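Long-range contacts in IWS1 (Encephalitozoon cuniculi, PDB 2XPP), which probably acts as a nuclear transcription factor that regulates transcription by RNA polymerase II: residues A[20-24]-A[36-40]; A[66-70]-A[83-87]. All blocks are in the same frame, centred on the assembly; numbering follows the deposited sequence.

Contact 1 of 2, residues A[20-24]-A[36-40]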
# COMPACT_ATOMS: atom_id res chain seq x y z
N ILE A 20 7.50 11.14 6.54
CA ILE A 20 7.34 11.74 5.20
C ILE A 20 5.85 11.88 4.88
O ILE A 20 5.40 12.91 4.34
CB ILE A 20 8.06 10.91 4.14
CG1 ILE A 20 9.58 11.04 4.32
CG2 ILE A 20 7.58 11.32 2.71
CD1 ILE A 20 10.37 9.91 3.59
N LEU A 21 5.08 10.84 5.19
CA LEU A 21 3.65 10.87 4.89
C LEU A 21 3.00 12.00 5.68
O LEU A 21 2.23 12.77 5.09
CB LEU A 21 2.99 9.50 5.20
CG LEU A 21 1.48 9.41 5.02
CD1 LEU A 21 1.10 9.66 3.57
CD2 LEU A 21 1.09 8.04 5.43
N LYS A 22 3.27 12.09 7.00
CA LYS A 22 2.63 13.12 7.85
C LYS A 22 2.94 14.52 7.34
O LYS A 22 2.04 15.38 7.34
CB LYS A 22 3.09 12.97 9.32
CG LYS A 22 2.45 11.69 9.91
CD LYS A 22 2.92 11.39 11.35
CE LYS A 22 2.34 10.05 11.84
NZ LYS A 22 2.48 9.93 13.36
N LYS A 23 4.20 14.73 6.93
CA LYS A 23 4.67 16.07 6.47
C LYS A 23 4.00 16.44 5.15
O LYS A 23 3.61 17.61 4.97
CB LYS A 23 6.17 16.11 6.32
CG LYS A 23 6.82 17.54 6.26
CD LYS A 23 8.30 17.44 6.74
CE LYS A 23 8.36 16.77 8.16
NZ LYS A 23 9.49 15.76 8.48
N ASP A 24 3.84 15.45 4.26
CA ASP A 24 3.26 15.73 2.94
C ASP A 24 1.79 16.01 3.15
O ASP A 24 1.24 16.96 2.58
CB ASP A 24 3.44 14.53 1.98
CG ASP A 24 4.68 14.63 1.12
OD1 ASP A 24 5.51 15.57 1.29
OD2 ASP A 24 4.79 13.74 0.22
N GLY A 36 7.72 15.28 -0.36
CA GLY A 36 8.52 14.29 0.42
C GLY A 36 8.46 12.88 -0.15
O GLY A 36 9.52 12.20 -0.27
N LYS A 37 7.27 12.45 -0.55
CA LYS A 37 7.14 11.10 -1.11
C LYS A 37 7.90 10.99 -2.40
O LYS A 37 8.67 10.03 -2.63
CB LYS A 37 5.67 10.71 -1.35
CG LYS A 37 4.90 10.49 -0.05
CD LYS A 37 3.43 10.06 -0.31
CE LYS A 37 2.68 11.05 -1.19
NZ LYS A 37 2.61 12.38 -0.54
N ILE A 38 7.68 11.96 -3.26
CA ILE A 38 8.35 11.86 -4.57
C ILE A 38 9.87 11.95 -4.47
O ILE A 38 10.57 11.29 -5.25
CB ILE A 38 7.70 12.85 -5.58
CG1 ILE A 38 8.16 12.55 -7.01
CG2 ILE A 38 8.01 14.27 -5.25
CD1 ILE A 38 7.54 11.29 -7.58
N GLU A 39 10.39 12.75 -3.53
CA GLU A 39 11.83 12.95 -3.40
C GLU A 39 12.52 11.72 -2.78
O GLU A 39 13.75 11.56 -2.88
CB GLU A 39 12.15 14.23 -2.61
CG GLU A 39 11.79 15.51 -3.41
CD GLU A 39 11.78 16.80 -2.57
OE1 GLU A 39 11.94 16.72 -1.34
OE2 GLU A 39 11.62 17.91 -3.17
N ASN A 40 11.73 10.86 -2.13
CA ASN A 40 12.30 9.76 -1.36
C ASN A 40 11.90 8.38 -1.86
O ASN A 40 12.44 7.37 -1.40
CB ASN A 40 11.91 9.90 0.11
CG ASN A 40 12.64 11.02 0.79
OD1 ASN A 40 13.80 10.86 1.19
ND2 ASN A 40 12.01 12.18 0.89
O HOH W 1 5.45 13.74 -3.11
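The carboxylate of Asp24 lies against the N-terminal turn of helix 36-48, and the side-chain amide of Asn40 lies against Ile20. This is a carboxylate bound at a helix N-terminus, where an all-helical fold pairs helix 5-30 with helix 36-48. Three N-H donors grip the Asp24 carboxylate. Gly36 N donates to the syn lone pair of Asp24 OD1 at 2.8 Å. Lys37 N reaches Asp24 OD2 from the syn side at 2.9 Å, but 32° out of the carboxylate plane. Lys37 NZ meets Asp24 OD2 from the anti side at 2.7 Å and forms a salt bridge. The amide of Asn40 has Ile20 CD1 over one face, 3.8 Å from Asn40 CG. Its edges are polar: OD1 takes a hydrogen bond from Arg16, and ND2 donates to Gly36 O.

The short segments run at 139° to each other. Gly36 has no CB, which leaves room for Asp24 OD1 at its N and for Ile20 CG2, 3.4 Å from Gly36 C. The Lys37 chain bends at chi3 (-56°) and chi4, which curls it around Asp24 OD2. Trp69, Ile83 and Pro79 pack on this lysine. Both charged residues are buried, yet each charge has a close partner. Two backbone N-H groups, the helix end and the ammonium group would all be expected to favour an ionised Asp24. A water accepts from Ile38 N at 2.9 Å and donates weakly to Asp24 OD2.

Contact 2 of 2, residues A[66-70]-A[83-87]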
# COMPACT_ATOMS: atom_id res chain seq x y z
N ILE A 66 3.06 1.63 3.60
CA ILE A 66 2.91 1.51 2.14
C ILE A 66 1.48 1.93 1.72
O ILE A 66 1.30 2.74 0.79
CB ILE A 66 3.29 0.14 1.61
CG1 ILE A 66 4.81 -0.05 1.79
CG2 ILE A 66 2.93 0.05 0.10
CD1 ILE A 66 5.24 -1.56 1.55
N LYS A 67 0.49 1.38 2.43
CA LYS A 67 -0.92 1.77 2.25
C LYS A 67 -1.10 3.30 2.35
O LYS A 67 -1.72 3.91 1.49
CB LYS A 67 -1.78 1.12 3.32
CG LYS A 67 -3.28 1.52 3.27
CD LYS A 67 -4.01 0.85 4.42
CE LYS A 67 -5.48 1.08 4.31
NZ LYS A 67 -6.09 0.64 5.63
N GLY A 68 -0.58 3.88 3.43
CA GLY A 68 -0.65 5.35 3.61
C GLY A 68 -0.10 6.14 2.45
O GLY A 68 -0.70 7.16 2.02
N TRP A 69 1.06 5.75 1.98
CA TRP A 69 1.68 6.42 0.81
C TRP A 69 0.84 6.29 -0.47
O TRP A 69 0.92 7.17 -1.37
CB TRP A 69 3.08 5.88 0.56
CG TRP A 69 4.19 6.45 1.45
CD1 TRP A 69 4.20 6.63 2.81
CD2 TRP A 69 5.49 6.85 0.98
NE1 TRP A 69 5.42 7.15 3.21
CE2 TRP A 69 6.22 7.29 2.11
CE3 TRP A 69 6.08 6.92 -0.29
CZ2 TRP A 69 7.55 7.76 2.00
CZ3 TRP A 69 7.37 7.40 -0.41
CH2 TRP A 69 8.09 7.82 0.74
N LEU A 70 0.07 5.22 -0.59
CA LEU A 70 -0.79 5.01 -1.80
C LEU A 70 -2.16 5.69 -1.68
O LEU A 70 -2.90 5.86 -2.66
CB LEU A 70 -1.02 3.51 -1.97
CG LEU A 70 0.23 2.72 -2.45
CD1 LEU A 70 -0.09 1.21 -2.37
CD2 LEU A 70 0.61 3.10 -3.91
N ILE A 83 5.05 7.36 -7.63
CA ILE A 83 4.83 6.69 -6.37
C ILE A 83 3.89 5.48 -6.46
O ILE A 83 4.20 4.38 -5.93
CB ILE A 83 4.27 7.68 -5.31
CG1 ILE A 83 5.23 8.88 -5.20
CG2 ILE A 83 3.97 6.92 -3.99
CD1 ILE A 83 4.51 10.14 -4.71
N ARG A 84 2.79 5.68 -7.18
CA ARG A 84 1.79 4.62 -7.39
C ARG A 84 2.47 3.42 -8.05
O ARG A 84 2.31 2.27 -7.59
CB ARG A 84 0.64 5.14 -8.25
CG ARG A 84 -0.02 6.34 -7.53
CD ARG A 84 -1.43 6.65 -7.98
NE ARG A 84 -1.71 6.69 -9.42
CZ ARG A 84 -1.78 7.82 -10.15
NH1 ARG A 84 -1.47 8.98 -9.60
NH2 ARG A 84 -2.12 7.79 -11.44
N LYS A 85 3.21 3.68 -9.12
CA LYS A 85 3.86 2.57 -9.86
C LYS A 85 4.89 1.87 -9.00
O LYS A 85 4.91 0.62 -8.92
CB LYS A 85 4.51 3.10 -11.12
CG LYS A 85 3.47 3.41 -12.13
CD LYS A 85 4.15 3.88 -13.38
CE LYS A 85 3.11 3.99 -14.44
NZ LYS A 85 3.75 4.40 -15.71
N ARG A 86 5.75 2.64 -8.36
CA ARG A 86 6.88 2.03 -7.68
C ARG A 86 6.45 1.21 -6.45
O ARG A 86 6.97 0.13 -6.24
CB ARG A 86 7.84 3.09 -7.25
CG ARG A 86 9.06 2.48 -6.62
CD ARG A 86 9.95 1.80 -7.69
NE ARG A 86 11.14 1.30 -7.02
CZ ARG A 86 11.78 0.17 -7.29
NH1 ARG A 86 11.36 -0.64 -8.26
NH2 ARG A 86 12.84 -0.15 -6.56
N LEU A 87 5.49 1.72 -5.69
CA LEU A 87 4.96 0.98 -4.52
C LEU A 87 4.19 -0.25 -4.93
O LEU A 87 4.25 -1.24 -4.22
CB LEU A 87 4.18 1.85 -3.53
CG LEU A 87 5.12 2.85 -2.82
CD1 LEU A 87 4.24 3.64 -1.86
CD2 LEU A 87 6.27 2.16 -2.08
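Leu87 projects from helix 81-92 onto Ile66, Trp69 and Leu70 of helix 62-70. Leu87 CB lies 3.8 Å from Leu70 CD2 and 4.2 Å from Ile66 CG2. CG stands anti to the carbonyl carbon (chi1 -68°) and carries the branch on toward helix 62-70. At the tip, Leu87 CD1 presses on Trp69 CB at 3.5 Å. Leu87 CD1 also lies 4.1 Å from the backbone at Ile66 O. The Trp69 and Leu87 side chains cross at about a right angle.

One helical turn earlier, Ile83 CG2 meets the edge of the indole near the ring plane, 4.3 Å from Trp69 CE3. Leu70 CD2 also touches the backbone at Arg84 CA, 4.0 Å away. The segments run nearly antiparallel, crossing at -154°. They form a buried helix pair in the TFIIS N-terminal helical bundle. Polar ends turn to other parts of the fold: Trp69 NE1 bonds to Met17 O, and Arg84 binds Pro79 O and Glu119. No hydrogen bond joins the two segments, so the contact is held by apolar packing and side-chain shape.

Contact 1 closes along the chain before contact 2 opens. Contact 1 joins helices 5-30 and 36-48; contact 2 joins helices 62-70 and 81-92. Their centres are about 11 Å apart; the centre of contact 2 lies about 4 Å from the centre of the chain, that of contact 1 about 12 Å. The two pairs of helices share no member but touch directly. Trp69 links them: its CZ2 packs on Ile20 CG2 at 3.6 Å. Lys37 CB meets Ile83 CD1 at the same distance, and Leu21 CD1 packs on Gly68 O. Contact 1, which mixes a buried salt bridge with apolar packing of Ile20, is thus joined to the apolar contact 2, giving one continuous helical domain.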